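Local coordinates for protein dTDP-glucose 4,6-dehydratase (PDB 5U4Q) that probably acts as an NAD-dependent dehydratase or epimerase on a nucleotide-activated sugar, and binds NAD in a Rossmann fold, at residues Ala160-Ala165 against Ala256-Tyr261. Residues are numbered along the deposited sequence; the frame is centred on the assembly and turned at random. Where two conformers were deposited one is given.
Sequences ANELMA and APYRVY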
# COMPACT_ATOMS: atom_id res chain seq x y z
N ALA A 160 0.08 -2.26 2.24
CA ALA A 160 -0.01 -0.82 2.40
C ALA A 160 -0.64 -0.46 3.74
O ALA A 160 -0.23 0.53 4.37
CB ALA A 160 -0.76 -0.16 1.26
N ASN A 161 -1.67 -1.20 4.16
CA ASN A 161 -2.31 -0.93 5.48
C ASN A 161 -1.27 -1.09 6.59
O ASN A 161 -1.20 -0.25 7.50
CB ASN A 161 -3.45 -1.91 5.76
CG ASN A 161 -4.71 -1.68 4.89
OD1 ASN A 161 -5.69 -2.40 5.10
ND2 ASN A 161 -4.74 -0.66 4.06
N GLU A 162 -0.45 -2.14 6.52
CA GLU A 162 0.59 -2.34 7.55
C GLU A 162 1.57 -1.15 7.57
O GLU A 162 1.96 -0.69 8.64
CB GLU A 162 1.32 -3.67 7.34
CG GLU A 162 0.44 -4.91 7.45
CD GLU A 162 1.19 -6.21 7.28
OE1 GLU A 162 2.45 -6.20 7.27
OE2 GLU A 162 0.53 -7.28 7.18
N LEU A 163 1.93 -0.66 6.37
CA LEU A 163 2.86 0.47 6.27
C LEU A 163 2.27 1.72 6.86
O LEU A 163 2.95 2.47 7.59
CB LEU A 163 3.27 0.72 4.83
CG LEU A 163 4.16 -0.35 4.18
CD1 LEU A 163 4.05 -0.23 2.68
CD2 LEU A 163 5.61 -0.23 4.66
N MSE A 164 1.00 1.96 6.56
CA MSE A 164 0.29 3.13 7.07
C MSE A 164 0.14 3.03 8.57
O MSE A 164 0.33 4.02 9.29
CB MSE A 164 -1.05 3.27 6.32
CG MSE A 164 -0.82 3.53 4.83
SE MSE A 164 -2.41 3.11 3.72
CE MSE A 164 -3.61 4.53 4.32
N ALA A 165 -0.19 1.84 9.08
CA ALA A 165 -0.29 1.61 10.53
C ALA A 165 1.05 1.94 11.20
O ALA A 165 1.08 2.64 12.23
CB ALA A 165 -0.71 0.18 10.85
N ALA A 256 8.14 1.75 17.44
CA ALA A 256 6.80 2.28 17.62
C ALA A 256 5.90 1.18 18.18
O ALA A 256 6.24 -0.00 18.06
CB ALA A 256 6.26 2.73 16.28
N PRO A 257 4.75 1.55 18.75
CA PRO A 257 3.78 0.54 19.30
C PRO A 257 2.98 -0.09 18.14
O PRO A 257 1.78 0.16 17.98
CB PRO A 257 2.89 1.39 20.23
CG PRO A 257 2.94 2.75 19.62
CD PRO A 257 4.34 2.91 19.12
N TYR A 258 3.69 -0.90 17.37
CA TYR A 258 3.22 -1.50 16.12
C TYR A 258 3.59 -2.97 16.10
O TYR A 258 4.74 -3.34 16.35
CB TYR A 258 3.92 -0.81 14.96
CG TYR A 258 4.02 -1.57 13.63
CD1 TYR A 258 3.04 -1.40 12.63
CD2 TYR A 258 5.10 -2.39 13.33
CE1 TYR A 258 3.14 -2.07 11.42
CE2 TYR A 258 5.21 -3.06 12.11
CZ TYR A 258 4.23 -2.87 11.14
OH TYR A 258 4.35 -3.54 9.94
N ARG A 259 2.61 -3.82 15.80
CA ARG A 259 2.85 -5.26 15.69
C ARG A 259 1.99 -5.88 14.62
O ARG A 259 0.86 -5.43 14.39
CB ARG A 259 2.51 -5.99 16.99
CG ARG A 259 3.47 -5.79 18.15
CD ARG A 259 4.83 -6.42 17.87
NE ARG A 259 5.65 -6.37 19.08
CZ ARG A 259 6.24 -5.27 19.53
NH1 ARG A 259 6.95 -5.33 20.65
NH2 ARG A 259 6.13 -4.13 18.88
N VAL A 260 2.52 -6.93 13.98
CA VAL A 260 1.79 -7.71 12.98
C VAL A 260 2.00 -9.18 13.38
O VAL A 260 3.11 -9.58 13.73
CB VAL A 260 2.21 -7.46 11.51
CG1 VAL A 260 1.40 -8.36 10.59
CG2 VAL A 260 2.03 -5.99 11.14
N TYR A 261 0.91 -9.96 13.37
CA TYR A 261 0.95 -11.38 13.67
C TYR A 261 0.23 -12.21 12.61
O TYR A 261 -0.80 -11.79 12.07
CB TYR A 261 0.24 -11.69 14.99
CG TYR A 261 0.88 -11.03 16.19
CD1 TYR A 261 2.05 -11.54 16.76
CD2 TYR A 261 0.31 -9.89 16.76
CE1 TYR A 261 2.64 -10.90 17.84
CE2 TYR A 261 0.90 -9.25 17.83
CZ TYR A 261 2.07 -9.76 18.37
OH TYR A 261 2.62 -9.11 19.45
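Y258 lays its phenol along the backbone of helix 153-172, with CE1 3.3 Å from the carbonyl O of E162. That oxygen approaches the ring obliquely; further along the ring, CD1 lies 4.1 Å from the carbonyl C of A165 and 4.4 Å from its CB. The CB of Y258 points toward the helix, and with CG roughly anti to the backbone N (chi1 157°) the CD1/CE1 side of the ring comes up to the helix backbone. Its OH passes E162 CB at 4.0 Å and is hydrogen-bonded to the carbonyl of P251, while H166 meets the ring edge-to-face.

Two residues along the strand, V260 crosses the E162 side chain at about a right angle. The glutamate runs extended beyond CG (chi2 -178°), and both valine methyls pack against its carboxylate end: CG1 lies 3.7 Å from OE2, CG2 3.9 Å from OE1. The polar work of that carboxylate is done elsewhere, OE1 in a salt bridge to R180 and OE2 in a hydrogen bond to S128.

Helix and strand run nearly antiparallel, 156° between their directions with axes 9.5 Å apart, the usual layering of a helix over the parallel sheet of a Rossmann fold. On the helix side away from the strand, A160 packs on A160 of the second subunit and L163 on K159 of that subunit. Chemically, the interface is a van der Waals one around a buried acid: the valine methyls cover part of the carboxylate, and the arginine and serine probably favour its ionised form by compensating the charge.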